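Local coordinates for protein haloalkane dehalogenase (Mycobacterium rhodesiae, PDB 4MJ3) that probably hydrolyses the carbon-halogen bond of haloalkanes, yielding an alcohol and a halide ion, as an enzyme of the alpha/beta hydrolase fold, at residues Arg5-Asp8 and Glu9-Thr12; Tyr96-Gln99 and Ala100-Trp104. All coordinates share one frame; numbering follows the deposited sequence.

Both contacts are local, each made within one continuous run of chain, and they follow one another in series with neither nesting nor crossing. From the N terminus, the chain first leaves the short strand 3-4 and enters interaction 1 (5-12), a loop with a 3-10 turn at 8-10 that comes before strand 22-27 of the central mixed sheet. Interaction 2 comes much later, at residues 96-104, where the chain starts helix 98-112 after strand 89-90. The nearest atoms of the two are about 9 Å apart. An indirect tie exists, since strand 89-90 pairs antiparallel with strand 3-4: Lys-89 bonds to Thr-6, and Pro-90 to Tyr-96.

Interaction 1: Arg5-Asp8 and Glu9-Thr12; sequences RTPD and ERFT
Thr-6 and Phe-11 meet across a single 3-10 turn, an example of how a short local fold can be held by backbone bonds on one hand and by a small apolar cluster on the other. The backbone bonds come first: Arg-10 N donates to Pro-7 O at 3.0 Å, and Phe-11 N to Asp-8 O at 3.0 Å, each reaching over three residues as in a 3-10 helix. A third link is made by a side chain, as Thr-12 OG1 donates to Glu-9 O at 3.1 Å and closes the end of the turn.

The apolar part rests on the methyl of Thr-6, whose CG2 lies 3.7 Å from Phe-11 CE2, the two side chains crossing at about a right angle. The methyl is directed there because CG2 is anti to the backbone N, while OG1 (chi1 -57°) turns aside to Pro-199 O and Lys-89 NZ. Thr-6 CG2 also meets Arg-10 CG at 3.8 Å, and Arg-10 CB lies over one face of the Phe-11 ring, near its rim.

The charged ends find partners elsewhere in the chain. Asp-8 forms a salt bridge with Arg-86, and Arg-10 bonds to the carbonyls of Asp-197 and Ala-198. Arg-10 and Thr-6 thus fasten the turn, between strands 3-4 and 22-27, to the end of helix 190-197 and the loop after it, while Asp-8 ties it to the chain just before strand 89-90.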
ATOM      1  N   ARG A   5     -15.662  -9.104  10.549  1.00 10.53           N
ATOM      2  CA  ARG A   5     -15.664  -7.637  10.472  1.00 11.36           C
ATOM      3  C   ARG A   5     -15.288  -7.068  11.840  1.00 11.18           C
ATOM      4  O   ARG A   5     -15.882  -7.424  12.858  1.00 10.68           O
ATOM      5  CB  ARG A   5     -17.038  -7.113  10.080  1.00 11.24           C
ATOM      6  CG  ARG A   5     -17.124  -5.592   9.979  1.00 12.58           C
ATOM      7  CD  ARG A   5     -18.425  -5.137   9.340  1.00 12.61           C
ATOM      8  NE  ARG A   5     -18.517  -5.570   7.945  1.00 11.64           N
ATOM      9  CZ  ARG A   5     -19.590  -5.418   7.165  1.00 13.02           C
ATOM     10  NH1 ARG A   5     -20.682  -4.782   7.606  1.00 14.17           N
ATOM     11  NH2 ARG A   5     -19.543  -5.850   5.914  1.00 13.67           N
ATOM     12  N   THR A   6     -14.298  -6.182  11.856  1.00 10.90           N
ATOM     13  CA  THR A   6     -13.790  -5.616  13.105  1.00 10.89           C
ATOM     14  C   THR A   6     -14.863  -4.704  13.673  1.00 11.37           C
ATOM     15  O   THR A   6     -15.405  -3.885  12.934  1.00 10.87           O
ATOM     16  CB  THR A   6     -12.488  -4.802  12.876  1.00 10.59           C
ATOM     17  OG1 THR A   6     -11.507  -5.651  12.265  1.00 10.53           O
ATOM     18  CG2 THR A   6     -11.947  -4.295  14.183  1.00 11.29           C
ATOM     19  N   PRO A   7     -15.219  -4.879  14.943  1.00 14.10           N
ATOM     20  CA  PRO A   7     -16.251  -3.976  15.495  1.00 16.77           C
ATOM     21  C   PRO A   7     -15.891  -2.494  15.400  1.00 16.87           C
ATOM     22  O   PRO A   7     -14.743  -2.123  15.622  1.00 13.84           O
ATOM     23  CB  PRO A   7     -16.344  -4.401  16.959  1.00 19.10           C
ATOM     24  CG  PRO A   7     -15.842  -5.800  16.982  1.00 17.68           C
ATOM     25  CD  PRO A   7     -14.813  -5.906  15.900  1.00 15.30           C
ATOM     26  N   ASP A   8     -16.872  -1.647  15.100  1.00 16.09           N
ATOM     27  CA  ASP A   8     -16.647  -0.206  14.957  1.00 19.00           C
ATOM     28  C   ASP A   8     -16.115   0.454  16.215  1.00 17.60           C
ATOM     29  O   ASP A   8     -15.394   1.441  16.122  1.00 17.94           O
ATOM     30  CB  ASP A   8     -17.923   0.518  14.491  1.00 23.54           C
ATOM     31  CG  ASP A   8     -18.052   0.527  12.987  1.00 26.99           C
ATOM     32  OD1 ASP A   8     -17.025   0.365  12.316  1.00 35.17           O
ATOM     33  OD2 ASP A   8     -19.156   0.709  12.466  1.00 27.85           O
ATOM     34  N   GLU A   9     -16.438  -0.103  17.377  1.00 18.66           N
ATOM     35  CA  GLU A   9     -15.923   0.426  18.647  1.00 20.40           C
ATOM     36  C   GLU A   9     -14.381   0.447  18.698  1.00 18.32           C
ATOM     37  O   GLU A   9     -13.790   1.251  19.410  1.00 19.18           O
ATOM     38  CB  GLU A   9     -16.490  -0.357  19.821  1.00 23.13           C
ATOM     39  CG  GLU A   9     -18.018  -0.141  19.996  1.00 32.34           C
ATOM     40  CD  GLU A   9     -18.889  -1.077  19.155  1.00 38.15           C
ATOM     41  OE1 GLU A   9     -18.361  -1.749  18.245  1.00 27.32           O
ATOM     42  OE2 GLU A   9     -20.117  -1.133  19.389  1.00 40.17           O
ATOM     43  N   ARG A  10     -13.727  -0.390  17.904  1.00 15.66           N
ATOM     44  CA  ARG A  10     -12.256  -0.397  17.887  1.00 15.09           C
ATOM     45  C   ARG A  10     -11.679   0.886  17.319  1.00 15.76           C
ATOM     46  O   ARG A  10     -10.505   1.198  17.567  1.00 15.18           O
ATOM     47  CB  ARG A  10     -11.722  -1.598  17.084  1.00 15.32           C
ATOM     48  CG  ARG A  10     -12.062  -2.954  17.685  1.00 15.84           C
ATOM     49  CD  ARG A  10     -11.187  -3.298  18.884  1.00 15.54           C
ATOM     50  NE  ARG A  10      -9.795  -3.543  18.495  1.00 13.73           N
ATOM     51  CZ  ARG A  10      -8.847  -3.957  19.332  1.00 14.89           C
ATOM     52  NH1 ARG A  10      -9.123  -4.142  20.626  1.00 15.91           N
ATOM     53  NH2 ARG A  10      -7.613  -4.165  18.892  1.00 14.81           N
ATOM     54  N   PHE A  11     -12.474   1.636  16.550  1.00 17.10           N
ATOM     55  CA  PHE A  11     -11.950   2.791  15.802  1.00 16.49           C
ATOM     56  C   PHE A  11     -12.389   4.132  16.383  1.00 19.57           C
ATOM     57  O   PHE A  11     -12.239   5.164  15.738  1.00 19.65           O
ATOM     58  CB  PHE A  11     -12.351   2.667  14.334  1.00 15.67           C
ATOM     59  CG  PHE A  11     -11.909   1.379  13.708  1.00 14.91           C
ATOM     60  CD1 PHE A  11     -10.586   1.201  13.366  1.00 14.40           C
ATOM     61  CD2 PHE A  11     -12.786   0.322  13.544  1.00 13.68           C
ATOM     62  CE1 PHE A  11     -10.153   0.005  12.801  1.00 13.89           C
ATOM     63  CE2 PHE A  11     -12.374  -0.869  12.982  1.00 14.26           C
ATOM     64  CZ  PHE A  11     -11.044  -1.028  12.630  1.00 12.93           C
ATOM     65  N   THR A  12     -12.873   4.105  17.623  1.00 21.61           N
ATOM     66  CA  THR A  12     -13.350   5.325  18.280  1.00 25.50           C
ATOM     67  C   THR A  12     -12.167   6.239  18.640  1.00 27.38           C
ATOM     68  O   THR A  12     -11.136   5.789  19.139  1.00 25.60           O
ATOM     69  CB  THR A  12     -14.259   5.021  19.490  1.00 26.56           C
ATOM     70  OG1 THR A  12     -13.603   4.138  20.399  1.00 35.93           O
ATOM     71  CG2 THR A  12     -15.549   4.394  19.006  1.00 25.04           C
TER

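Interaction 2: Tyr96-Gln99 and Ala100-Trp104; sequences YTYQ and AHVDW
Tyr-96 turns its ring edge to His-101: Tyr-96 CD2 lies 3.6 Å from His-101 NE2, with NE2 and CE1 of His-101 at the rim of the phenol ring, near its plane. The two ring planes are only 30° apart but offset from one another, with little overlap. Trp-104 joins them, its CZ3 over one face of the imidazole, toward its rim, and 4.2 Å from Tyr-96 CD2.

Thr-97 is the N-cap, just before the helix. With chi1 at 67°, its OG1 sits between the backbone N and the carbonyl carbon, where it accepts from Ala-100 N at 2.9 Å. Such capping gives an N-H of the first turn an acceptor.

Elsewhere round the helix, Val-102 CG2 meets the edge of the Tyr-98 ring, 3.9 Å from Tyr-98 CD1. Gln-99, bent at chi2, folds its amide toward the next turn; NE2 makes weak bonds to both Asp-103 oxygens, the nearer OD1 at 3.0 Å, with the amide and carboxylate planes 34° apart.

His-101 also stacks on Phe-212. Tyr-98, Val-102 and His-101 pack against helix 124-135, while Trp-104 bonds to Ser-28, just after strand 22-27, so the start of helix 98-112 spans these elements of the alpha/beta hydrolase fold.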
ATOM      1  N   TYR A  96      -6.153 -15.614   1.098  1.00  9.77           N
ATOM      2  CA  TYR A  96      -5.344 -14.487   0.662  1.00 10.65           C
ATOM      3  C   TYR A  96      -4.287 -14.978  -0.315  1.00 10.50           C
ATOM      4  O   TYR A  96      -3.449 -15.850   0.014  1.00 12.04           O
ATOM      5  CB  TYR A  96      -4.668 -13.795   1.838  1.00  9.83           C
ATOM      6  CG  TYR A  96      -5.616 -13.236   2.865  1.00  8.88           C
ATOM      7  CD1 TYR A  96      -6.075 -14.034   3.907  1.00  8.87           C
ATOM      8  CD2 TYR A  96      -6.064 -11.935   2.793  1.00  8.91           C
ATOM      9  CE1 TYR A  96      -6.945 -13.533   4.871  1.00  8.51           C
ATOM     10  CE2 TYR A  96      -6.922 -11.409   3.761  1.00  8.67           C
ATOM     11  CZ  TYR A  96      -7.359 -12.217   4.787  1.00  9.32           C
ATOM     12  OH  TYR A  96      -8.182 -11.743   5.762  1.00 10.97           O
ATOM     13  N   THR A  97      -4.326 -14.417  -1.517  1.00 11.01           N
ATOM     14  CA  THR A  97      -3.314 -14.671  -2.549  1.00 10.14           C
ATOM     15  C   THR A  97      -3.019 -13.353  -3.232  1.00  9.33           C
ATOM     16  O   THR A  97      -3.762 -12.372  -3.089  1.00  8.43           O
ATOM     17  CB  THR A  97      -3.791 -15.654  -3.637  1.00 10.70           C
ATOM     18  OG1 THR A  97      -4.841 -15.057  -4.404  1.00  9.19           O
ATOM     19  CG2 THR A  97      -4.268 -16.991  -3.052  1.00 12.72           C
ATOM     20  N   TYR A  98      -1.901 -13.307  -3.949  1.00 10.10           N
ATOM     21  CA  TYR A  98      -1.512 -12.088  -4.666  1.00  9.58           C
ATOM     22  C   TYR A  98      -2.622 -11.736  -5.664  1.00 10.42           C
ATOM     23  O   TYR A  98      -3.119 -10.591  -5.699  1.00 11.11           O
ATOM     24  CB  TYR A  98      -0.178 -12.325  -5.351  1.00 10.47           C
ATOM     25  CG  TYR A  98       0.688 -11.124  -5.684  1.00 10.02           C
ATOM     26  CD1 TYR A  98       0.157  -9.941  -6.195  1.00 10.82           C
ATOM     27  CD2 TYR A  98       2.061 -11.190  -5.478  1.00 10.46           C
ATOM     28  CE1 TYR A  98       0.987  -8.877  -6.529  1.00 10.34           C
ATOM     29  CE2 TYR A  98       2.882 -10.135  -5.814  1.00 11.04           C
ATOM     30  CZ  TYR A  98       2.343  -8.986  -6.335  1.00  9.40           C
ATOM     31  OH  TYR A  98       3.205  -7.938  -6.680  1.00 11.35           O
ATOM     32  N   GLN A  99      -3.089 -12.754  -6.395  1.00 11.60           N
ATOM     33  CA  GLN A  99      -4.177 -12.580  -7.369  1.00 10.92           C
ATOM     34  C   GLN A  99      -5.444 -12.026  -6.724  1.00  9.56           C
ATOM     35  O   GLN A  99      -6.058 -11.104  -7.264  1.00 11.32           O
ATOM     36  CB  GLN A  99      -4.529 -13.902  -8.055  1.00 13.95           C
ATOM     37  CG  GLN A  99      -5.560 -13.778  -9.167  1.00 15.02           C
ATOM     38  CD  GLN A  99      -5.046 -12.976 -10.336  1.00 18.82           C
ATOM     39  OE1 GLN A  99      -4.075 -13.373 -10.989  1.00 18.74           O
ATOM     40  NE2 GLN A  99      -5.649 -11.816 -10.581  1.00 22.24           N
ATOM     41  N   ALA A 100      -5.810 -12.557  -5.555  1.00  9.82           N
ATOM     42  CA  ALA A 100      -7.026 -12.135  -4.897  1.00  9.48           C
ATOM     43  C   ALA A 100      -6.942 -10.662  -4.497  1.00  9.28           C
ATOM     44  O   ALA A 100      -7.932  -9.916  -4.656  1.00  9.44           O
ATOM     45  CB  ALA A 100      -7.318 -13.010  -3.682  1.00 10.70           C
ATOM     46  N   HIS A 101      -5.790 -10.246  -3.967  1.00  9.09           N
ATOM     47  CA  HIS A 101      -5.614  -8.850  -3.548  1.00 10.07           C
ATOM     48  C   HIS A 101      -5.689  -7.897  -4.735  1.00 10.29           C
ATOM     49  O   HIS A 101      -6.289  -6.817  -4.643  1.00  9.36           O
ATOM     50  CB  HIS A 101      -4.286  -8.654  -2.810  1.00 11.30           C
ATOM     51  CG  HIS A 101      -4.345  -9.015  -1.359  1.00  9.71           C
ATOM     52  ND1 HIS A 101      -5.115  -8.323  -0.453  1.00 11.45           N
ATOM     53  CD2 HIS A 101      -3.722  -9.985  -0.659  1.00 10.08           C
ATOM     54  CE1 HIS A 101      -4.940  -8.834   0.750  1.00  9.90           C
ATOM     55  NE2 HIS A 101      -4.104  -9.848   0.651  1.00 10.60           N
ATOM     56  N   VAL A 102      -5.075  -8.302  -5.832  1.00 10.69           N
ATOM     57  CA  VAL A 102      -5.122  -7.546  -7.076  1.00 12.38           C
ATOM     58  C   VAL A 102      -6.569  -7.401  -7.535  1.00 12.17           C
ATOM     59  O   VAL A 102      -7.003  -6.290  -7.875  1.00 12.61           O
ATOM     60  CB  VAL A 102      -4.229  -8.209  -8.141  1.00 13.81           C
ATOM     61  CG1 VAL A 102      -4.538  -7.703  -9.547  1.00 16.82           C
ATOM     62  CG2 VAL A 102      -2.765  -7.977  -7.790  1.00 14.65           C
ATOM     63  N   ASP A 103      -7.315  -8.506  -7.541  1.00 11.40           N
ATOM     64  CA  ASP A 103      -8.705  -8.475  -8.009  1.00 12.11           C
ATOM     65  C   ASP A 103      -9.596  -7.648  -7.068  1.00 12.40           C
ATOM     66  O   ASP A 103     -10.473  -6.869  -7.515  1.00 11.27           O
ATOM     67  CB  ASP A 103      -9.270  -9.888  -8.188  1.00 12.80           C
ATOM     68  CG  ASP A 103      -8.640 -10.637  -9.373  1.00 15.18           C
ATOM     69  OD1 ASP A 103      -8.056  -9.979 -10.261  1.00 17.51           O
ATOM     70  OD2 ASP A 103      -8.685 -11.881  -9.378  1.00 18.85           O
ATOM     71  N   TRP A 104      -9.387  -7.808  -5.775  1.00 10.79           N
ATOM     72  CA  TRP A 104     -10.165  -7.038  -4.789  1.00 10.94           C
ATOM     73  C   TRP A 104      -9.888  -5.544  -4.896  1.00 11.09           C
ATOM     74  O   TRP A 104     -10.810  -4.723  -4.931  1.00 12.53           O
ATOM     75  CB  TRP A 104      -9.858  -7.511  -3.368  1.00 11.18           C
ATOM     76  CG  TRP A 104     -10.414  -8.843  -3.008  1.00 10.94           C
ATOM     77  CD1 TRP A 104     -11.603  -9.373  -3.397  1.00 13.07           C
ATOM     78  CD2 TRP A 104      -9.804  -9.803  -2.134  1.00  9.69           C
ATOM     79  NE1 TRP A 104     -11.781 -10.610  -2.804  1.00 14.00           N
ATOM     80  CE2 TRP A 104     -10.699 -10.894  -2.020  1.00 13.08           C
ATOM     81  CE3 TRP A 104      -8.616  -9.827  -1.400  1.00  9.69           C
ATOM     82  CZ2 TRP A 104     -10.420 -12.012  -1.225  1.00 10.57           C
ATOM     83  CZ3 TRP A 104      -8.341 -10.927  -0.603  1.00 10.63           C
ATOM     84  CH2 TRP A 104      -9.230 -12.020  -0.542  1.00 11.30           C
TER